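PDB 3CYM: uncharacterized protein BAD_0989 from Bifidobacterium adolescentis ATCC 15703, which is of unknown function but probably binds nucleic acid and trims it from the 3' end, as ribonuclease D does. Local coordinates for residues A233-R238 against L323-S328; R249-A254 against R308-S313. All coordinates share one frame; numbering follows the deposited sequence. Where two conformers were deposited one is given.

Contact 1 of 2, residues A233-R238 against L323-S328; sequences ALAIVR and LALPPS
I236 and L323 bring the two backbones closest, with their CA atoms 7.2 Å apart, where the first turns of helix 231-250 meet the chain leaving helix 312-323. These turns belong to the HRDC domain, an all-helical module, and the contact lets the irregular chain that follows helix 312-323 lie along one side of it. Packing is mainly apolar and small in extent, burying 156 Å² in all. At one end I236 and L323 meet through their branch ends: CD1 of I236 lies 3.8 Å from CD2 of L323 and 4.1 Å from its CG. A268 of helix 261-270 also touches I236, so this isoleucine bridges the neighbouring helix and the departing chain.

Two residues on, L325 points its side chain at the helix, and one of its methyls does all the touching. CD1 of L325 sits 4.1 Å from CB of A235. The same methyl meets R238, whose side chain runs across it at about a right angle. R238 starts out extended, CG anti to the backbone N, then bends at chi3 (55°), which carries the guanidinium round to the leucine. There NH1 is also tethered by a hydrogen bond to the carbonyl oxygen of E329, while W218 packs on the same side chain. CD1 of L325 lies in the plane of the guanidinium, at its edge, 3.5 Å from NH1 of R238.

Contact 2 of 2, residues R249-A254 against R308-S313; sequences REYDIA and RKIKPS
Y251 and K309 mark the closest approach of the backbones, their CA atoms 9.2 Å apart, so side chains have to span the gap. Segment 249-254 is where helix 231-250 ends: D252 leaves the helical conformation with a positive phi of 55°, its N making just a weak bond back to O of R249. Segment 308-313 is a loop that runs into helix 312-323.

The Y251 ring carries the contact. I310 lays its CD1 methyl over one face, off towards one side of the ring, 3.9 Å from CD2 and 4.2 Å from CE2 of Y251. K309 approaches at a slant from the same side of the ring plane, but beyond the CE1 rim, its aliphatic stem placing CG 4.2 Å from CE1 of Y251. Within the loop itself, NZ of K311 donates to O of R308 at 2.9 Å.

I306 of helix 304-307 packs on both Y251 and I253, and L258 of helix 255-258 touches I253 and I310. On the exonuclease side, D252 forms a salt bridge with R52 and A254 shares backbone hydrogen bonds with F51, in the connection between strands 40-47 and 57-65.

Contacts 1 and 2 both use helix 231-250, one near its start and the other at its end, and their centres lie 23 Å apart; the nearest atoms are about 12 Å apart, so they do not touch. Along the chain contact 2 is nested inside contact 1: 233-238, 249-254, 308-313, 323-328. Helix 312-323 runs back obliquely, in the general direction of the start of helix 231-250: the residues just before it meet the residue just after helix 231-250, and the chain at its far end meets the early turns. The two contacts thus fasten helix 312-323 and its flanking loops to helix 231-250, which lies largely in the HRDC domain, with contact 2 nearer the exonuclease region.

Contact 1 of 2, residues A233-R238 against L323-S328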
ATOM      1  N   ALA A 233       2.879  -8.014  30.113  1.00 23.77           N
ATOM      2  CA  ALA A 233       3.813  -7.904  28.994  1.00 23.54           C
ATOM      3  C   ALA A 233       3.157  -7.164  27.840  1.00 20.52           C
ATOM      4  O   ALA A 233       3.787  -6.341  27.187  1.00 22.00           O
ATOM      5  CB  ALA A 233       4.275  -9.274  28.546  1.00 23.56           C
ATOM      6  N   LEU A 234       1.878  -7.446  27.620  1.00 23.68           N
ATOM      7  CA  LEU A 234       1.111  -6.787  26.573  1.00 21.94           C
ATOM      8  C   LEU A 234       0.929  -5.303  26.856  1.00 20.06           C
ATOM      9  O   LEU A 234       0.991  -4.500  25.936  1.00 20.14           O
ATOM     10  CB  LEU A 234      -0.224  -7.498  26.350  1.00 24.75           C
ATOM     11  CG  LEU A 234      -0.107  -8.868  25.664  1.00 20.03           C
ATOM     12  CD1 LEU A 234      -1.439  -9.621  25.669  1.00 19.67           C
ATOM     13  CD2 LEU A 234       0.444  -8.746  24.242  1.00 19.71           C
ATOM     14  N   ALA A 235       0.766  -4.947  28.131  1.00 21.03           N
ATOM     15  CA  ALA A 235       0.748  -3.546  28.567  1.00 18.40           C
ATOM     16  C   ALA A 235       2.083  -2.841  28.301  1.00 21.32           C
ATOM     17  O   ALA A 235       2.105  -1.657  27.980  1.00 21.87           O
ATOM     18  CB  ALA A 235       0.396  -3.452  30.029  1.00 18.35           C
ATOM     19  N   ILE A 236       3.183  -3.580  28.432  1.00 19.23           N
ATOM     20  CA  ILE A 236       4.521  -3.071  28.130  1.00 18.92           C
ATOM     21  C   ILE A 236       4.706  -2.868  26.616  1.00 18.35           C
ATOM     22  O   ILE A 236       5.161  -1.805  26.180  1.00 17.36           O
ATOM     23  CB  ILE A 236       5.632  -3.985  28.761  1.00 17.14           C
ATOM     24  CG1 ILE A 236       5.602  -3.849  30.283  1.00 14.89           C
ATOM     25  CG2 ILE A 236       7.016  -3.624  28.243  1.00 13.80           C
ATOM     26  CD1 ILE A 236       6.282  -4.941  31.045  1.00 13.38           C
ATOM     27  N   VAL A 237       4.333  -3.878  25.833  1.00 16.50           N
ATOM     28  CA  VAL A 237       4.328  -3.784  24.370  1.00 16.08           C
ATOM     29  C   VAL A 237       3.480  -2.596  23.886  1.00 14.77           C
ATOM     30  O   VAL A 237       3.939  -1.800  23.073  1.00 16.82           O
ATOM     31  CB  VAL A 237       3.841  -5.097  23.715  1.00 16.49           C
ATOM     32  CG1 VAL A 237       3.652  -4.916  22.217  1.00 15.61           C
ATOM     33  CG2 VAL A 237       4.830  -6.225  23.988  1.00 21.55           C
ATOM     34  N   ARG A 238       2.264  -2.468  24.411  1.00 15.53           N
ATOM     35  CA  ARG A 238       1.397  -1.335  24.103  1.00 13.36           C
ATOM     36  C   ARG A 238       2.064   0.006  24.378  1.00 13.58           C
ATOM     37  O   ARG A 238       2.052   0.887  23.521  1.00 20.04           O
ATOM     38  CB  ARG A 238       0.087  -1.413  24.892  1.00 13.72           C
ATOM     39  CG  ARG A 238      -0.939  -0.385  24.455  1.00 15.00           C
ATOM     40  CD  ARG A 238      -2.270  -0.567  25.157  1.00 19.70           C
ATOM     41  NE  ARG A 238      -2.144  -0.573  26.616  1.00 24.32           N
ATOM     42  CZ  ARG A 238      -3.176  -0.599  27.458  1.00 30.18           C
ATOM     43  NH1 ARG A 238      -2.965  -0.611  28.768  1.00 31.60           N
ATOM     44  NH2 ARG A 238      -4.422  -0.610  26.994  1.00 22.85           N
ATOM     45  N   LEU A 323       4.448  -0.774  34.049  1.00 13.17           N
ATOM     46  CA  LEU A 323       4.486  -1.663  35.207  1.00 20.79           C
ATOM     47  C   LEU A 323       3.770  -1.055  36.424  1.00 24.13           C
ATOM     48  O   LEU A 323       3.547  -1.738  37.426  1.00 29.43           O
ATOM     49  CB  LEU A 323       5.944  -2.034  35.562  1.00 18.71           C
ATOM     50  CG  LEU A 323       6.699  -3.059  34.696  1.00 24.70           C
ATOM     51  CD1 LEU A 323       8.186  -3.060  34.996  1.00 14.96           C
ATOM     52  CD2 LEU A 323       6.146  -4.477  34.857  1.00 23.18           C
ATOM     53  N   ALA A 324       3.421   0.227  36.334  1.00 23.54           N
ATOM     54  CA  ALA A 324       2.678   0.913  37.391  1.00 22.70           C
ATOM     55  C   ALA A 324       1.168   0.911  37.114  1.00 27.63           C
ATOM     56  O   ALA A 324       0.382   1.432  37.913  1.00 32.82           O
ATOM     57  CB  ALA A 324       3.190   2.338  37.563  1.00 20.78           C
ATOM     58  N   LEU A 325       0.774   0.331  35.980  1.00 27.84           N
ATOM     59  CA  LEU A 325      -0.633   0.210  35.599  1.00 29.44           C
ATOM     60  C   LEU A 325      -1.390  -0.764  36.492  1.00 27.98           C
ATOM     61  O   LEU A 325      -0.871  -1.841  36.799  1.00 30.46           O
ATOM     62  CB  LEU A 325      -0.768  -0.276  34.153  1.00 26.19           C
ATOM     63  CG  LEU A 325      -0.743   0.727  33.009  1.00 28.89           C
ATOM     64  CD1 LEU A 325      -1.124  -0.011  31.741  1.00 24.65           C
ATOM     65  CD2 LEU A 325      -1.710   1.854  33.267  1.00 23.11           C
ATOM     66  N   PRO A 326      -2.620  -0.392  36.901  1.00 27.33           N
ATOM     67  CA  PRO A 326      -3.509  -1.331  37.584  1.00 27.40           C
ATOM     68  C   PRO A 326      -3.833  -2.487  36.636  1.00 26.87           C
ATOM     69  O   PRO A 326      -4.066  -2.245  35.451  1.00 27.50           O
ATOM     70  CB  PRO A 326      -4.768  -0.498  37.854  1.00 26.44           C
ATOM     71  CG  PRO A 326      -4.324   0.930  37.769  1.00 29.80           C
ATOM     72  CD  PRO A 326      -3.245   0.935  36.736  1.00 28.31           C
ATOM     73  N   PRO A 327      -3.805  -3.735  37.142  1.00 25.56           N
ATOM     74  CA  PRO A 327      -4.098  -4.941  36.359  1.00 28.08           C
ATOM     75  C   PRO A 327      -5.408  -4.893  35.559  1.00 28.51           C
ATOM     76  O   PRO A 327      -5.517  -5.536  34.518  1.00 33.15           O
ATOM     77  CB  PRO A 327      -4.152  -6.039  37.423  1.00 27.97           C
ATOM     78  CG  PRO A 327      -3.247  -5.552  38.481  1.00 23.66           C
ATOM     79  CD  PRO A 327      -3.448  -4.070  38.531  1.00 27.22           C
ATOM     80  N   SER A 328      -6.368  -4.103  36.032  1.00 27.50           N
ATOM     81  CA  SER A 328      -7.648  -3.923  35.362  1.00 28.39           C
ATOM     82  C   SER A 328      -7.557  -2.996  34.146  1.00 25.98           C
ATOM     83  O   SER A 328      -8.569  -2.709  33.499  1.00 25.45           O
ATOM     84  CB  SER A 328      -8.683  -3.394  36.361  1.00 30.34           C
ATOM     85  OG  SER A 328      -8.328  -2.107  36.854  1.00 32.48           O
TER

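Contact 2 of 2, residues R249-A254 against R308-S313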
ATOM      1  N   ARG A 249       7.168   9.766  14.555  1.00 26.43           N
ATOM      2  CA  ARG A 249       6.419  10.777  13.806  1.00 29.37           C
ATOM      3  C   ARG A 249       7.032  12.162  14.008  1.00 26.46           C
ATOM      4  O   ARG A 249       7.165  12.934  13.059  1.00 27.67           O
ATOM      5  CB  ARG A 249       4.952  10.780  14.247  1.00 28.76           C
ATOM      6  CG  ARG A 249       4.051  11.733  13.458  1.00 42.25           C
ATOM      7  CD  ARG A 249       2.664  11.883  14.078  1.00 49.28           C
ATOM      8  NE  ARG A 249       1.828  10.698  13.881  1.00 59.83           N
ATOM      9  CZ  ARG A 249       1.595   9.765  14.805  1.00 62.59           C
ATOM     10  NH1 ARG A 249       0.817   8.729  14.516  1.00 66.35           N
ATOM     11  NH2 ARG A 249       2.132   9.862  16.017  1.00 60.21           N
ATOM     12  N   GLU A 250       7.400  12.455  15.253  1.00 27.39           N
ATOM     13  CA  GLU A 250       7.991  13.734  15.634  1.00 25.67           C
ATOM     14  C   GLU A 250       9.339  13.937  14.951  1.00 30.01           C
ATOM     15  O   GLU A 250       9.630  15.033  14.460  1.00 30.67           O
ATOM     16  CB  GLU A 250       8.146  13.797  17.156  1.00 26.80           C
ATOM     17  CG  GLU A 250       8.915  14.998  17.682  1.00 26.42           C
ATOM     18  CD  GLU A 250       9.141  14.946  19.181  1.00 37.26           C
ATOM     19  OE1 GLU A 250       8.825  13.906  19.806  1.00 30.74           O
ATOM     20  OE2 GLU A 250       9.638  15.954  19.734  1.00 38.65           O
ATOM     21  N   TYR A 251      10.146  12.875  14.916  1.00 29.39           N
ATOM     22  CA  TYR A 251      11.490  12.935  14.344  1.00 29.38           C
ATOM     23  C   TYR A 251      11.577  12.473  12.888  1.00 27.68           C
ATOM     24  O   TYR A 251      12.667  12.463  12.311  1.00 25.26           O
ATOM     25  CB  TYR A 251      12.472  12.155  15.216  1.00 28.85           C
ATOM     26  CG  TYR A 251      12.834  12.891  16.477  1.00 31.25           C
ATOM     27  CD1 TYR A 251      13.870  13.818  16.484  1.00 35.56           C
ATOM     28  CD2 TYR A 251      12.134  12.682  17.656  1.00 32.27           C
ATOM     29  CE1 TYR A 251      14.207  14.507  17.634  1.00 36.75           C
ATOM     30  CE2 TYR A 251      12.465  13.369  18.817  1.00 35.42           C
ATOM     31  CZ  TYR A 251      13.503  14.277  18.795  1.00 32.82           C
ATOM     32  OH  TYR A 251      13.842  14.965  19.933  1.00 31.77           O
ATOM     33  N   ASP A 252      10.427  12.096  12.322  1.00 24.08           N
ATOM     34  CA  ASP A 252      10.275  11.708  10.908  1.00 19.77           C
ATOM     35  C   ASP A 252      11.233  10.577  10.510  1.00 19.79           C
ATOM     36  O   ASP A 252      12.129  10.754   9.684  1.00 14.97           O
ATOM     37  CB  ASP A 252      10.407  12.934   9.994  1.00 21.88           C
ATOM     38  CG  ASP A 252       9.956  12.663   8.577  1.00 19.01           C
ATOM     39  OD1 ASP A 252       9.294  11.627   8.332  1.00 19.51           O
ATOM     40  OD2 ASP A 252      10.269  13.498   7.704  1.00 23.73           O
ATOM     41  N   ILE A 253      11.031   9.415  11.121  1.00 18.88           N
ATOM     42  CA  ILE A 253      11.907   8.265  10.930  1.00 20.31           C
ATOM     43  C   ILE A 253      11.082   6.994  11.121  1.00 18.58           C
ATOM     44  O   ILE A 253      10.130   6.991  11.905  1.00 20.70           O
ATOM     45  CB  ILE A 253      13.152   8.340  11.895  1.00 20.06           C
ATOM     46  CG1 ILE A 253      14.166   7.218  11.613  1.00 15.93           C
ATOM     47  CG2 ILE A 253      12.715   8.424  13.362  1.00 20.89           C
ATOM     48  CD1 ILE A 253      15.427   7.294  12.447  1.00 15.03           C
ATOM     49  N   ALA A 254      11.420   5.938  10.376  1.00 17.77           N
ATOM     50  CA  ALA A 254      10.772   4.631  10.517  1.00 18.74           C
ATOM     51  C   ALA A 254      10.881   4.149  11.962  1.00 18.03           C
ATOM     52  O   ALA A 254      11.984   4.091  12.499  1.00 22.01           O
ATOM     53  CB  ALA A 254      11.406   3.627   9.579  1.00 15.37           C
ATOM     54  N   ARG A 308      20.495   8.492  17.781  1.00 16.98           N
ATOM     55  CA  ARG A 308      21.251   8.898  18.973  0.50 20.36           C
ATOM     56  C   ARG A 308      20.497   9.920  19.820  1.00 22.83           C
ATOM     57  O   ARG A 308      20.800  10.108  20.994  1.00 26.74           O
ATOM     58  CB  ARG A 308      22.600   9.524  18.580  0.50 19.87           C
ATOM     59  CG  ARG A 308      23.599   8.620  17.866  0.50 18.85           C
ATOM     60  CD  ARG A 308      24.929   9.345  17.680  0.50 21.29           C
ATOM     61  NE  ARG A 308      25.426   9.267  16.304  0.50 20.96           N
ATOM     62  CZ  ARG A 308      25.580  10.318  15.500  0.50 22.51           C
ATOM     63  NH1 ARG A 308      25.300  11.545  15.931  0.50 20.37           N
ATOM     64  NH2 ARG A 308      26.031  10.147  14.265  0.50 23.08           N
ATOM     65  N   LYS A 309      19.538  10.613  19.203  1.00 21.00           N
ATOM     66  CA  LYS A 309      18.779  11.677  19.878  1.00 18.83           C
ATOM     67  C   LYS A 309      17.773  11.087  20.869  1.00 21.64           C
ATOM     68  O   LYS A 309      17.340  11.747  21.808  1.00 21.07           O
ATOM     69  CB  LYS A 309      18.040  12.530  18.847  1.00 17.30           C
ATOM     70  CG  LYS A 309      18.094  14.021  19.093  1.00 24.66           C
ATOM     71  CD  LYS A 309      19.034  14.711  18.101  1.00 33.89           C
ATOM     72  CE  LYS A 309      18.313  15.033  16.792  1.00 39.94           C
ATOM     73  NZ  LYS A 309      19.245  15.564  15.744  1.00 41.92           N
ATOM     74  N   ILE A 310      17.396   9.837  20.637  1.00 24.53           N
ATOM     75  CA  ILE A 310      16.520   9.117  21.543  1.00 27.22           C
ATOM     76  C   ILE A 310      17.371   8.177  22.398  1.00 27.36           C
ATOM     77  O   ILE A 310      18.078   7.314  21.879  1.00 25.76           O
ATOM     78  CB  ILE A 310      15.385   8.421  20.757  1.00 28.49           C
ATOM     79  CG1 ILE A 310      14.368   9.476  20.333  1.00 30.78           C
ATOM     80  CG2 ILE A 310      14.678   7.394  21.600  1.00 33.19           C
ATOM     81  CD1 ILE A 310      14.152   9.559  18.859  1.00 36.66           C
ATOM     82  N   LYS A 311      17.323   8.397  23.710  1.00 27.41           N
ATOM     83  CA  LYS A 311      18.170   7.694  24.669  1.00 25.46           C
ATOM     84  C   LYS A 311      17.435   6.505  25.278  1.00 28.13           C
ATOM     85  O   LYS A 311      16.199   6.525  25.358  1.00 29.54           O
ATOM     86  CB  LYS A 311      18.605   8.648  25.791  1.00 27.55           C
ATOM     87  CG  LYS A 311      19.263   9.933  25.327  1.00 24.22           C
ATOM     88  CD  LYS A 311      20.568   9.703  24.591  1.00 18.53           C
ATOM     89  CE  LYS A 311      21.203  11.027  24.206  1.00 21.28           C
ATOM     90  NZ  LYS A 311      22.372  10.828  23.312  1.00 28.53           N
ATOM     91  N   PRO A 312      18.187   5.457  25.691  1.00 25.56           N
ATOM     92  CA  PRO A 312      17.660   4.335  26.469  1.00 23.87           C
ATOM     93  C   PRO A 312      16.758   4.725  27.643  1.00 23.09           C
ATOM     94  O   PRO A 312      15.728   4.073  27.851  1.00 19.84           O
ATOM     95  CB  PRO A 312      18.931   3.657  26.976  1.00 25.54           C
ATOM     96  CG  PRO A 312      19.881   3.861  25.879  1.00 17.86           C
ATOM     97  CD  PRO A 312      19.613   5.242  25.367  1.00 25.12           C
ATOM     98  N   SER A 313      17.129   5.789  28.365  1.00 21.71           N
ATOM     99  CA  SER A 313      16.381   6.265  29.531  0.50 20.64           C
ATOM    100  C   SER A 313      14.917   6.554  29.226  1.00 20.28           C
ATOM    101  O   SER A 313      14.066   6.428  30.101  1.00 19.92           O
ATOM    102  CB  SER A 313      17.024   7.529  30.111  0.50 22.83           C
ATOM    103  OG  SER A 313      18.301   7.259  30.660  0.50 22.20           O
TER